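Local atomic coordinates of N-acetylmuramoyl-L-alanine amidase (Peptoclostridium difficile, PDB entry 4RN7), a protein that probably cleaves, as a zinc-dependent amidase, the bond between N-acetylmuramoyl groups and L-alanine in cell-wall peptidoglycan, this chain being its catalytic amidase domain. Residues Lys17-Lys29 against Phe151-Asn163. Residues are numbered along the deposited sequence; the frame is centred on the assembly and turned at random. Where two conformers were deposited one is given.
Sequences KGTESKTSNRYEK and FLTTPSEEQKIIN. With ZN (zinc ion), chain B.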
loop_
_atom_site.group_PDB
_atom_site.type_symbol
_atom_site.label_atom_id
_atom_site.label_comp_id
_atom_site.label_asym_id
_atom_site.label_seq_id
_atom_site.Cartn_x
_atom_site.Cartn_y
_atom_site.Cartn_z
ATOM N N LYS A 17 2.944 15.956 3.374
ATOM C CA LYS A 17 4.190 15.193 3.365
ATOM C C LYS A 17 4.073 13.829 4.038
ATOM O O LYS A 17 4.929 12.962 3.836
ATOM C CB LYS A 17 5.306 15.990 4.053
ATOM C CG LYS A 17 5.623 17.340 3.406
ATOM C CD LYS A 17 6.607 18.146 4.247
ATOM N N GLY A 18 3.035 13.622 4.842
ATOM C CA GLY A 18 2.983 12.403 5.640
ATOM C C GLY A 18 4.040 12.480 6.719
ATOM O O GLY A 18 4.491 13.574 7.061
ATOM N N THR A 19 4.453 11.334 7.262
ATOM C CA THR A 19 5.463 11.344 8.308
ATOM C C THR A 19 6.802 11.852 7.773
ATOM O O THR A 19 7.136 11.627 6.608
ATOM C CB THR A 19 5.634 9.943 8.911
ATOM O OG1 THR A 19 4.350 9.438 9.295
ATOM C CG2 THR A 19 6.539 9.989 10.119
ATOM N N GLU A 20 7.558 12.542 8.624
ATOM C CA GLU A 20 8.866 13.074 8.257
ATOM C C GLU A 20 9.941 12.494 9.172
ATOM O O GLU A 20 9.831 12.590 10.396
ATOM C CB GLU A 20 8.859 14.606 8.361
ATOM C CG GLU A 20 10.236 15.255 8.319
ATOM N N SER A 21 10.968 11.881 8.586
ATOM C CA SER A 21 12.096 11.347 9.355
ATOM C C SER A 21 12.722 12.410 10.246
ATOM O O SER A 21 12.973 13.528 9.791
ATOM C CB SER A 21 13.169 10.792 8.416
ATOM O OG SER A 21 14.410 10.672 9.091
ATOM N N LYS A 22 12.984 12.063 11.502
ATOM C CA LYS A 22 13.614 12.973 12.453
ATOM C C LYS A 22 15.127 12.954 12.281
ATOM O O LYS A 22 15.838 13.807 12.810
ATOM C CB LYS A 22 13.258 12.564 13.884
ATOM C CG LYS A 22 12.193 13.432 14.552
ATOM C CD LYS A 22 11.782 12.854 15.907
ATOM C CE LYS A 22 10.856 13.792 16.668
ATOM N N THR A 23 15.603 11.974 11.525
ATOM C CA THR A 23 17.027 11.767 11.305
ATOM C C THR A 23 17.522 12.551 10.094
ATOM O O THR A 23 18.587 13.169 10.129
ATOM C CB THR A 23 17.326 10.269 11.042
ATOM O OG1 THR A 23 16.881 9.907 9.727
ATOM C CG2 THR A 23 16.625 9.387 12.065
ATOM N N SER A 24 16.721 12.537 9.032
ATOM C CA SER A 24 17.209 12.847 7.697
ATOM C C SER A 24 16.264 13.735 6.893
ATOM O O SER A 24 16.560 14.079 5.748
ATOM C CB SER A 24 17.410 11.535 6.942
ATOM O OG SER A 24 16.271 10.704 7.094
ATOM N N ASN A 25 15.133 14.099 7.492
ATOM C CA ASN A 25 14.106 14.872 6.794
ATOM C C ASN A 25 13.774 14.296 5.422
ATOM O O ASN A 25 13.859 14.979 4.400
ATOM C CB ASN A 25 14.488 16.353 6.711
ATOM C CG ASN A 25 14.490 17.027 8.076
ATOM O OD1 ASN A 25 13.597 16.801 8.893
ATOM N ND2 ASN A 25 15.498 17.852 8.331
ATOM N N ARG A 26 13.453 13.009 5.416
ATOM C CA ARG A 26 12.845 12.377 4.265
ATOM C C ARG A 26 11.365 12.344 4.567
ATOM O O ARG A 26 10.981 12.275 5.740
ATOM C CB ARG A 26 13.362 10.954 4.099
ATOM C CG ARG A 26 14.824 10.871 3.711
ATOM C CD ARG A 26 15.184 9.462 3.270
ATOM N NE ARG A 26 16.515 9.404 2.677
ATOM C CZ ARG A 26 17.621 9.133 3.360
ATOM N NH1 ARG A 26 17.555 8.888 4.660
ATOM N NH2 ARG A 26 18.795 9.103 2.746
ATOM N N TYR A 27 10.545 12.405 3.519
ATOM C CA TYR A 27 9.096 12.439 3.676
ATOM C C TYR A 27 8.450 11.154 3.223
ATOM O O TYR A 27 8.765 10.644 2.147
ATOM C CB TYR A 27 8.497 13.557 2.825
ATOM C CG TYR A 27 9.073 14.909 3.118
ATOM C CD1 TYR A 27 9.253 15.337 4.424
ATOM C CD2 TYR A 27 9.446 15.757 2.085
ATOM C CE1 TYR A 27 9.788 16.581 4.696
ATOM C CE2 TYR A 27 9.977 17.003 2.346
ATOM C CZ TYR A 27 10.149 17.407 3.652
ATOM O OH TYR A 27 10.677 18.649 3.919
ATOM N N GLU A 28 7.502 10.667 4.017
ATOM C CA GLU A 28 6.692 9.516 3.638
ATOM C C GLU A 28 6.101 9.637 2.231
ATOM O O GLU A 28 6.106 8.665 1.479
ATOM C CB GLU A 28 5.568 9.305 4.665
ATOM C CG GLU A 28 4.529 8.274 4.237
ATOM C CD GLU A 28 3.370 8.171 5.210
ATOM O OE1 GLU A 28 3.418 8.834 6.276
ATOM O OE2 GLU A 28 2.406 7.432 4.914
ATOM N N LYS A 29 5.606 10.821 1.867
ATOM C CA LYS A 29 4.986 10.991 0.554
ATOM C C LYS A 29 5.905 10.530 -0.574
ATOM O O LYS A 29 5.439 9.939 -1.553
ATOM C CB LYS A 29 4.542 12.446 0.309
ATOM C CG LYS A 29 5.684 13.473 0.294
ATOM C CD LYS A 29 5.215 14.797 -0.347
ATOM C CE LYS A 29 6.373 15.781 -0.495
ATOM N NZ LYS A 29 5.967 17.086 -1.120
ATOM N N PHE A 151 8.009 1.365 9.794
ATOM C CA PHE A 151 7.929 2.595 10.579
ATOM C C PHE A 151 8.991 3.602 10.174
ATOM O O PHE A 151 10.158 3.432 10.487
ATOM C CB PHE A 151 8.059 2.275 12.073
ATOM C CG PHE A 151 6.783 1.770 12.685
ATOM C CD1 PHE A 151 6.348 0.477 12.441
ATOM C CD2 PHE A 151 5.997 2.602 13.467
ATOM C CE1 PHE A 151 5.148 0.013 12.987
ATOM C CE2 PHE A 151 4.799 2.152 14.005
ATOM C CZ PHE A 151 4.376 0.855 13.764
ATOM N N LEU A 152 8.596 4.669 9.485
ATOM C CA LEU A 152 9.583 5.663 9.078
ATOM C C LEU A 152 10.177 6.374 10.283
ATOM O O LEU A 152 11.277 6.919 10.214
ATOM C CB LEU A 152 8.967 6.682 8.110
ATOM C CG LEU A 152 9.935 7.754 7.601
ATOM C CD1 LEU A 152 11.071 7.120 6.825
ATOM C CD2 LEU A 152 9.178 8.744 6.724
ATOM N N THR A 153 9.458 6.350 11.404
ATOM C CA THR A 153 9.934 6.959 12.648
ATOM C C THR A 153 11.019 6.155 13.404
ATOM O O THR A 153 11.593 6.641 14.383
ATOM C CB THR A 153 8.748 7.287 13.596
ATOM O OG1 THR A 153 7.909 6.127 13.757
ATOM C CG2 THR A 153 7.920 8.437 13.021
ATOM N N THR A 154 11.291 4.937 12.942
ATOM C CA THR A 154 12.310 4.077 13.552
ATOM C C THR A 154 13.510 4.031 12.611
ATOM O O THR A 154 13.391 3.556 11.475
ATOM C CB THR A 154 11.767 2.659 13.771
ATOM O OG1 THR A 154 10.665 2.709 14.682
ATOM C CG2 THR A 154 12.845 1.760 14.371
ATOM N N PRO A 155 14.657 4.558 13.063
ATOM C CA PRO A 155 15.848 4.668 12.211
ATOM C C PRO A 155 16.236 3.382 11.478
ATOM O O PRO A 155 16.536 3.469 10.295
ATOM C CB PRO A 155 16.939 5.082 13.195
ATOM C CG PRO A 155 16.206 5.902 14.217
ATOM C CD PRO A 155 14.875 5.178 14.385
ATOM N N SER A 156 16.245 2.224 12.140
ATOM C CA SER A 156 16.494 0.977 11.405
ATOM C C SER A 156 15.521 0.742 10.234
ATOM O O SER A 156 15.938 0.313 9.148
ATOM C CB SER A 156 16.500 -0.232 12.354
ATOM O OG SER A 156 15.187 -0.525 12.813
ATOM N N GLU A 157 14.233 1.037 10.434
ATOM C CA GLU A 157 13.226 0.772 9.416
ATOM C C GLU A 157 13.436 1.727 8.251
ATOM O O GLU A 157 13.287 1.356 7.086
ATOM C CB GLU A 157 11.827 1.027 9.973
ATOM C CG GLU A 157 11.378 0.095 11.059
ATOM C CD GLU A 157 10.835 -1.186 10.497
ATOM O OE1 GLU A 157 9.638 -1.213 10.129
ATOM O OE2 GLU A 157 11.614 -2.156 10.420
ATOM N N GLU A 158 13.763 2.972 8.581
ATOM C CA GLU A 158 14.026 3.975 7.557
ATOM C C GLU A 158 15.171 3.522 6.635
ATOM O O GLU A 158 15.086 3.690 5.420
ATOM C CB GLU A 158 14.345 5.319 8.207
ATOM C CG GLU A 158 14.857 6.368 7.224
ATOM C CD GLU A 158 15.185 7.685 7.888
ATOM O OE1 GLU A 158 15.412 7.693 9.117
ATOM O OE2 GLU A 158 15.224 8.708 7.174
ATOM N N GLN A 159 16.212 2.907 7.194
ATOM C CA GLN A 159 17.334 2.450 6.367
ATOM C C GLN A 159 16.923 1.359 5.382
ATOM O O GLN A 159 17.525 1.222 4.313
ATOM C CB GLN A 159 18.502 1.965 7.224
ATOM C CG GLN A 159 19.242 3.087 7.942
ATOM C CD GLN A 159 19.764 4.156 6.990
ATOM O OE1 GLN A 159 20.435 3.856 6.001
ATOM N NE2 GLN A 159 19.472 5.409 7.298
ATOM N N LYS A 160 15.909 0.577 5.750
ATOM C CA LYS A 160 15.324 -0.393 4.819
ATOM C C LYS A 160 14.413 0.277 3.806
ATOM O O LYS A 160 14.530 0.028 2.614
ATOM C CB LYS A 160 14.528 -1.456 5.582
ATOM C CG LYS A 160 15.399 -2.351 6.463
ATOM C CD LYS A 160 14.537 -3.324 7.241
ATOM C CE LYS A 160 15.387 -4.280 8.066
ATOM N NZ LYS A 160 16.220 -3.613 9.122
ATOM N N ILE A 161 13.485 1.095 4.294
ATOM C CA ILE A 161 12.488 1.751 3.441
ATOM C C ILE A 161 13.128 2.541 2.300
ATOM O O ILE A 161 12.589 2.577 1.185
ATOM C CB ILE A 161 11.578 2.670 4.280
ATOM C CG1 ILE A 161 10.740 1.833 5.253
ATOM C CG2 ILE A 161 10.619 3.466 3.384
ATOM C CD1 ILE A 161 10.124 2.641 6.406
ATOM N N ILE A 162 14.276 3.163 2.556
ATOM C CA ILE A 162 14.936 3.969 1.513
ATOM C C ILE A 162 15.736 3.144 0.508
ATOM O O ILE A 162 16.155 3.655 -0.536
ATOM C CB ILE A 162 15.874 5.038 2.114
ATOM C CG1 ILE A 162 17.082 4.394 2.810
ATOM C CG2 ILE A 162 15.101 5.944 3.052
ATOM C CD1 ILE A 162 18.035 5.398 3.479
ATOM N N ASN A 163 15.948 1.872 0.827
ATOM C CA ASN A 163 16.824 1.012 0.035
ATOM C C ASN A 163 16.081 0.408 -1.149
ATOM O O ASN A 163 14.997 -0.151 -0.992
ATOM C CB ASN A 163 17.378 -0.102 0.922
ATOM C CG ASN A 163 18.405 -0.949 0.217
ATOM O OD1 ASN A 163 18.067 -1.813 -0.585
ATOM N ND2 ASN A 163 19.671 -0.722 0.531
HETATM ZN ZN ZN B . 0.460 7.687 5.741
#
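The loop Thr19-Arg26 comes up against the turn and helix of 151-163, Thr23 touching Pro155 with their CA atoms 7.3 Å apart, and the two backbones are nearest at Ser21 and Thr153, CA to CA 5.9 Å. The loop is pinned by backbone bonds from Ser21 N to Arg26 O and from Glu28 N to Thr19 O; at its tip, in the conformer given, Ser21 OG accepts from Thr23 N in an ST turn and from Ser24 N in an ST motif. Toward this tip reaches Glu158, its chain extended with CG anti to the backbone N (chi1 170°). Thr23 OG1 donates to Glu158 OE1 over 2.7 Å, on the syn side and somewhat out of the carboxylate plane, although Thr23 is poorly ordered. Arg26 adds a weak salt bridge, NH1 to Glu158 OE2 at 3.4 Å, with guanidinium and carboxylate nearly perpendicular; the place of OE2 is less certain. Ile162 packs across the same arginine: its CG2 meets Arg26 CD at 3.5 Å, while CD1 lies over one guanidinium face, toward the rim. Deeper in, Leu152 pushes CD2 against the backbone of the loop, 3.5 Å from Thr19 O and 3.7 Å from Glu28 N, and beside it the methyls CG2 of Thr19 and Thr153 touch. Thr19 probably also helps to hold the zinc ligand Glu28: its N and OG1 both donate to Glu28 OE1, the N-H almost straight at 176°, while Glu28 OE2 binds the zinc ion at 2.1 Å. His12 and His82 complete the protein ligands of the zinc site, consistent with a zinc amidase. The contact thus joins the loop before helix 28-44 to the turn between strand 144-151 and helix 155-161, with Leu152 also against Leu83 of strand 77-84 and, like Ile162, against Leu31 of helix 28-44.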